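Acetone carboxylase alpha subunit (Xanthobacter autotrophicus Py2, PDB 5M45) belongs to the hydantoinase B/oxoprolinase family and forms the alpha subunit of a multi-subunit carboxylase, with manganese bound in this chain. Local coordinates at residues K280-G292 and A410-Y424. Numbering follows the deposited sequence.
Sequences KAMTIPGTYRQVG and ALWRGLSRSYFGRGY
Packing is tight around Ser418, whose backbone comes closest to that of Thr283 and whose CB meets the Tyr288 hydroxyl. Ser418 OG lies 3.3 Å from Thr283 CB while donating to Leu415 O one turn back, in that carbonyl's plane and on a lone pair; chi1 of 81° turns the hydroxyl back along its own helix. Tyr288 reaches across Gly414, its CD2 3.2 Å from Gly414 O. A 2.6 Å bond from Tyr288 OH to Ile284 O ties the ring to its own chain. At Gly414 the missing side chain leaves room for Gln290, whose OE1 comes within 3.3 Å of Gly414 CA. Residues 410-422 of helix 401-422 run nearly antiparallel (156°) to residues 286-292 of the strand outermost in this chain's own mixed sheet, which continues into an antiparallel strand of another protein's chain at Gly286 to Tyr288. Beyond Ser418, the extended Arg422 reaches the end of helix 257-282. Its NH1 donates to both Lys280 O and Thr283 O, each at 2.9 Å, and Ala281 O lies over the guanidinium face, 3.2 Å from Arg422 CZ, too poorly angled for a hydrogen bond. Both ends are watered: one water donates to Ala281 O and Tyr424 OH beside partly exposed Lys280, and at the other end, where Arg413 NH2 donates to Val291 O at 3.1 Å, two more bridge Arg413 and Val291.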
loop_
_atom_site.group_PDB
_atom_site.type_symbol
_atom_site.label_atom_id
_atom_site.label_comp_id
_atom_site.label_asym_id
_atom_site.label_seq_id
_atom_site.Cartn_x
_atom_site.Cartn_y
_atom_site.Cartn_z
ATOM N N LYS A 280 -28.381 -30.673 -21.033
ATOM C CA LYS A 280 -29.452 -31.621 -21.427
ATOM C C LYS A 280 -28.939 -32.895 -22.090
ATOM O O LYS A 280 -29.610 -33.915 -22.023
ATOM C CB LYS A 280 -30.464 -30.952 -22.343
ATOM C CG LYS A 280 -31.146 -29.756 -21.705
ATOM C CD LYS A 280 -32.576 -29.570 -22.106
ATOM C CE LYS A 280 -32.726 -28.954 -23.450
ATOM N NZ LYS A 280 -34.175 -28.633 -23.588
ATOM N N ALA A 281 -27.759 -32.844 -22.708
ATOM C CA ALA A 281 -27.148 -34.034 -23.331
ATOM C C ALA A 281 -26.404 -34.961 -22.338
ATOM O O ALA A 281 -26.345 -36.175 -22.586
ATOM C CB ALA A 281 -26.213 -33.620 -24.472
ATOM N N MET A 282 -25.856 -34.406 -21.235
ATOM C CA MET A 282 -24.896 -35.117 -20.406
ATOM C C MET A 282 -25.366 -35.445 -18.981
ATOM O O MET A 282 -24.857 -36.385 -18.373
ATOM C CB MET A 282 -23.589 -34.303 -20.291
ATOM C CG MET A 282 -22.753 -34.139 -21.545
ATOM S SD MET A 282 -21.326 -33.007 -21.290
ATOM C CE MET A 282 -20.285 -34.053 -20.329
ATOM N N THR A 283 -26.306 -34.659 -18.427
ATOM C CA THR A 283 -26.642 -34.729 -17.015
ATOM C C THR A 283 -28.038 -35.354 -16.786
ATOM O O THR A 283 -28.570 -36.050 -17.689
ATOM C CB THR A 283 -26.494 -33.337 -16.313
ATOM O OG1 THR A 283 -27.574 -32.463 -16.686
ATOM C CG2 THR A 283 -25.147 -32.694 -16.620
ATOM N N ILE A 284 -28.613 -35.142 -15.587
ATOM C CA ILE A 284 -29.926 -35.640 -15.203
ATOM C C ILE A 284 -30.585 -34.540 -14.338
ATOM O O ILE A 284 -29.947 -34.033 -13.406
ATOM C CB ILE A 284 -29.795 -36.940 -14.347
ATOM C CG1 ILE A 284 -29.069 -38.052 -15.118
ATOM C CG2 ILE A 284 -31.176 -37.450 -13.921
ATOM C CD1 ILE A 284 -28.786 -39.310 -14.313
ATOM N N PRO A 285 -31.859 -34.178 -14.598
ATOM C CA PRO A 285 -32.500 -33.202 -13.726
ATOM C C PRO A 285 -32.693 -33.734 -12.308
ATOM O O PRO A 285 -32.923 -34.925 -12.131
ATOM C CB PRO A 285 -33.869 -32.981 -14.391
ATOM C CG PRO A 285 -34.139 -34.266 -15.125
ATOM C CD PRO A 285 -32.795 -34.708 -15.611
ATOM N N GLY A 286 -32.619 -32.849 -11.319
ATOM C CA GLY A 286 -32.691 -33.252 -9.919
ATOM C C GLY A 286 -31.984 -32.313 -8.953
ATOM O O GLY A 286 -31.520 -31.220 -9.360
ATOM N N THR A 287 -31.941 -32.715 -7.684
ATOM C CA THR A 287 -31.236 -31.978 -6.648
ATOM C C THR A 287 -30.042 -32.797 -6.146
ATOM O O THR A 287 -30.210 -33.973 -5.827
ATOM C CB THR A 287 -32.156 -31.602 -5.476
ATOM O OG1 THR A 287 -33.230 -30.824 -5.979
ATOM C CG2 THR A 287 -31.423 -30.798 -4.424
ATOM N N TYR A 288 -28.874 -32.167 -6.118
ATOM C CA TYR A 288 -27.583 -32.773 -5.714
ATOM C C TYR A 288 -27.059 -32.000 -4.490
ATOM O O TYR A 288 -27.035 -30.746 -4.521
ATOM C CB TYR A 288 -26.552 -32.673 -6.862
ATOM C CG TYR A 288 -26.984 -33.335 -8.175
ATOM C CD1 TYR A 288 -27.904 -32.710 -9.036
ATOM C CD2 TYR A 288 -26.468 -34.553 -8.569
ATOM C CE1 TYR A 288 -28.326 -33.311 -10.208
ATOM C CE2 TYR A 288 -26.872 -35.154 -9.756
ATOM C CZ TYR A 288 -27.802 -34.538 -10.575
ATOM O OH TYR A 288 -28.215 -35.139 -11.753
ATOM N N ARG A 289 -26.652 -32.703 -3.425
ATOM C CA ARG A 289 -26.211 -32.065 -2.189
ATOM C C ARG A 289 -24.791 -32.554 -1.828
ATOM O O ARG A 289 -24.521 -33.746 -1.853
ATOM C CB ARG A 289 -27.192 -32.355 -1.027
ATOM C CG ARG A 289 -28.654 -32.054 -1.350
ATOM C CD ARG A 289 -29.619 -32.446 -0.214
ATOM N NE ARG A 289 -31.015 -32.374 -0.705
ATOM C CZ ARG A 289 -31.641 -33.325 -1.401
ATOM N NH1 ARG A 289 -31.074 -34.527 -1.680
ATOM N NH2 ARG A 289 -32.876 -33.109 -1.793
ATOM N N GLN A 290 -23.904 -31.609 -1.516
ATOM C CA GLN A 290 -22.495 -31.893 -1.221
ATOM C C GLN A 290 -21.866 -30.754 -0.407
ATOM O O GLN A 290 -22.475 -29.671 -0.254
ATOM C CB GLN A 290 -21.697 -32.188 -2.507
ATOM C CG GLN A 290 -21.790 -31.112 -3.600
ATOM C CD GLN A 290 -23.084 -31.226 -4.452
ATOM O OE1 GLN A 290 -23.343 -32.279 -5.045
ATOM N NE2 GLN A 290 -23.890 -30.158 -4.480
ATOM N N VAL A 291 -20.661 -30.994 0.128
ATOM C CA VAL A 291 -20.009 -30.029 1.024
ATOM C C VAL A 291 -18.473 -30.175 0.965
ATOM O O VAL A 291 -17.950 -31.271 0.687
ATOM C CB VAL A 291 -20.558 -30.147 2.455
ATOM C CG1 VAL A 291 -20.271 -31.503 3.050
ATOM C CG2 VAL A 291 -20.048 -29.046 3.373
ATOM N N GLY A 292 -17.763 -29.066 1.204
ATOM C CA GLY A 292 -16.308 -29.079 1.422
ATOM C C GLY A 292 -15.900 -28.249 2.644
ATOM O O GLY A 292 -16.645 -27.376 3.067
ATOM N N ALA A 410 -16.109 -30.142 -4.380
ATOM C CA ALA A 410 -17.373 -30.861 -4.157
ATOM C C ALA A 410 -18.322 -30.811 -5.367
ATOM O O ALA A 410 -19.099 -31.738 -5.571
ATOM C CB ALA A 410 -18.069 -30.329 -2.925
ATOM N N LEU A 411 -18.245 -29.758 -6.187
ATOM C CA LEU A 411 -19.142 -29.620 -7.331
ATOM C C LEU A 411 -18.865 -30.664 -8.413
ATOM O O LEU A 411 -19.790 -31.118 -9.082
ATOM C CB LEU A 411 -19.141 -28.194 -7.909
ATOM C CG LEU A 411 -19.227 -27.056 -6.838
ATOM C CD1 LEU A 411 -19.257 -25.655 -7.434
ATOM C CD2 LEU A 411 -20.389 -27.177 -5.863
ATOM N N TRP A 412 -17.597 -31.078 -8.579
ATOM C CA TRP A 412 -17.275 -32.218 -9.473
ATOM C C TRP A 412 -18.007 -33.501 -9.063
ATOM O O TRP A 412 -18.438 -34.280 -9.921
ATOM C CB TRP A 412 -15.781 -32.573 -9.439
ATOM C CG TRP A 412 -14.810 -31.638 -10.058
ATOM C CD1 TRP A 412 -14.155 -30.612 -9.430
ATOM C CD2 TRP A 412 -14.288 -31.680 -11.413
ATOM N NE1 TRP A 412 -13.274 -30.010 -10.321
ATOM C CE2 TRP A 412 -13.336 -30.652 -11.530
ATOM C CE3 TRP A 412 -14.539 -32.499 -12.516
ATOM C CZ2 TRP A 412 -12.633 -30.402 -12.714
ATOM C CZ3 TRP A 412 -13.842 -32.273 -13.698
ATOM C CH2 TRP A 412 -12.886 -31.234 -13.789
ATOM N N ARG A 413 -18.143 -33.745 -7.751
ATOM C CA ARG A 413 -18.827 -34.935 -7.285
ATOM C C ARG A 413 -20.315 -34.939 -7.653
ATOM O O ARG A 413 -20.865 -35.961 -8.111
ATOM C CB ARG A 413 -18.653 -35.137 -5.768
ATOM C CG ARG A 413 -17.206 -35.337 -5.353
ATOM C CD ARG A 413 -17.057 -35.995 -3.953
ATOM N NE ARG A 413 -17.761 -35.259 -2.907
ATOM C CZ ARG A 413 -17.288 -34.182 -2.256
ATOM N NH1 ARG A 413 -16.074 -33.664 -2.492
ATOM N NH2 ARG A 413 -18.056 -33.612 -1.313
ATOM N N GLY A 414 -20.980 -33.800 -7.470
ATOM C CA GLY A 414 -22.384 -33.713 -7.866
ATOM C C GLY A 414 -22.606 -33.932 -9.346
ATOM O O GLY A 414 -23.456 -34.738 -9.749
ATOM N N LEU A 415 -21.851 -33.197 -10.172
ATOM C CA LEU A 415 -21.933 -33.404 -11.624
ATOM C C LEU A 415 -21.608 -34.831 -12.030
ATOM O O LEU A 415 -22.265 -35.375 -12.929
ATOM C CB LEU A 415 -21.038 -32.426 -12.415
ATOM C CG LEU A 415 -21.541 -31.015 -12.703
ATOM C CD1 LEU A 415 -20.426 -30.169 -13.341
ATOM C CD2 LEU A 415 -22.723 -31.066 -13.642
ATOM N N SER A 416 -20.619 -35.442 -11.382
ATOM C CA SER A 416 -20.279 -36.835 -11.686
ATOM C C SER A 416 -21.373 -37.839 -11.371
ATOM O O SER A 416 -21.465 -38.861 -12.046
ATOM C CB SER A 416 -18.944 -37.236 -11.017
ATOM O OG SER A 416 -17.870 -36.462 -11.552
ATOM N N ARG A 417 -22.238 -37.559 -10.402
ATOM C CA ARG A 417 -23.387 -38.461 -10.161
ATOM C C ARG A 417 -24.336 -38.470 -11.355
ATOM O O ARG A 417 -24.895 -39.513 -11.678
ATOM C CB ARG A 417 -24.149 -38.116 -8.870
ATOM C CG ARG A 417 -23.368 -38.379 -7.605
ATOM C CD ARG A 417 -24.171 -38.055 -6.355
ATOM N NE ARG A 417 -23.249 -38.031 -5.237
ATOM C CZ ARG A 417 -22.730 -39.095 -4.641
ATOM N NH1 ARG A 417 -23.086 -40.326 -5.020
ATOM N NH2 ARG A 417 -21.863 -38.915 -3.628
ATOM N N SER A 418 -24.519 -37.310 -12.003
ATOM C CA SER A 418 -25.362 -37.207 -13.222
ATOM C C SER A 418 -24.732 -38.015 -14.372
ATOM O O SER A 418 -25.406 -38.822 -15.019
ATOM C CB SER A 418 -25.626 -35.734 -13.632
ATOM O OG SER A 418 -24.578 -35.106 -14.362
ATOM N N TYR A 419 -23.425 -37.841 -14.567
ATOM C CA TYR A 419 -22.690 -38.566 -15.611
ATOM C C TYR A 419 -22.720 -40.073 -15.400
ATOM O O TYR A 419 -22.958 -40.852 -16.358
ATOM C CB TYR A 419 -21.216 -38.113 -15.684
ATOM C CG TYR A 419 -20.918 -36.630 -15.897
ATOM C CD1 TYR A 419 -21.804 -35.776 -16.551
ATOM C CD2 TYR A 419 -19.691 -36.097 -15.460
ATOM C CE1 TYR A 419 -21.483 -34.425 -16.773
ATOM C CE2 TYR A 419 -19.348 -34.765 -15.688
ATOM C CZ TYR A 419 -20.243 -33.934 -16.336
ATOM O OH TYR A 419 -19.901 -32.629 -16.552
ATOM N N PHE A 420 -22.505 -40.490 -14.158
ATOM C CA PHE A 420 -22.494 -41.905 -13.791
ATOM C C PHE A 420 -23.853 -42.570 -14.002
ATOM O O PHE A 420 -23.942 -43.671 -14.603
ATOM C CB PHE A 420 -22.006 -42.109 -12.331
ATOM C CG PHE A 420 -21.832 -43.544 -11.979
ATOM C CD1 PHE A 420 -22.937 -44.306 -11.541
ATOM C CD2 PHE A 420 -20.620 -44.192 -12.217
ATOM C CE1 PHE A 420 -22.796 -45.681 -11.301
ATOM C CE2 PHE A 420 -20.490 -45.556 -11.974
ATOM C CZ PHE A 420 -21.560 -46.284 -11.494
ATOM N N GLY A 421 -24.907 -41.892 -13.547
ATOM C CA GLY A 421 -26.275 -42.371 -13.727
ATOM C C GLY A 421 -26.688 -42.552 -15.162
ATOM O O GLY A 421 -27.399 -43.515 -15.499
ATOM N N ARG A 422 -26.230 -41.649 -16.025
ATOM C CA ARG A 422 -26.608 -41.655 -17.429
ATOM C C ARG A 422 -25.747 -42.568 -18.294
ATOM O O ARG A 422 -26.166 -42.938 -19.399
ATOM C CB ARG A 422 -26.600 -40.228 -17.984
ATOM C CG ARG A 422 -27.307 -40.073 -19.310
ATOM C CD ARG A 422 -27.726 -38.649 -19.574
ATOM N NE ARG A 422 -28.453 -38.511 -20.834
ATOM C CZ ARG A 422 -28.998 -37.376 -21.258
ATOM N NH1 ARG A 422 -28.927 -36.263 -20.528
ATOM N NH2 ARG A 422 -29.582 -37.319 -22.420
ATOM N N GLY A 423 -24.566 -42.951 -17.801
ATOM C CA GLY A 423 -23.646 -43.831 -18.560
ATOM C C GLY A 423 -22.450 -43.161 -19.207
ATOM O O GLY A 423 -21.661 -43.860 -19.865
ATOM N N TYR A 424 -22.296 -41.837 -19.019
ATOM C CA TYR A 424 -21.103 -41.106 -19.503
ATOM C C TYR A 424 -19.933 -41.257 -18.500
ATOM O O TYR A 424 -19.399 -40.291 -17.971
ATOM C CB TYR A 424 -21.436 -39.635 -19.880
ATOM C CG TYR A 424 -22.495 -39.574 -20.968
ATOM C CD1 TYR A 424 -22.263 -40.148 -22.237
ATOM C CD2 TYR A 424 -23.749 -39.016 -20.741
ATOM C CE1 TYR A 424 -23.267 -40.197 -23.208
ATOM C CE2 TYR A 424 -24.747 -39.043 -21.701
ATOM C CZ TYR A 424 -24.513 -39.641 -22.928
ATOM O OH TYR A 424 -25.501 -39.632 -23.884
HETATM O O HOH W 1 -27.153 -37.149 -25.080
HETATM O O HOH W 2 -23.966 -34.952 -4.983
HETATM O O HOH W 3 -15.256 -31.587 -0.693
HETATM O O HOH W 4 -20.497 -34.189 0.048
#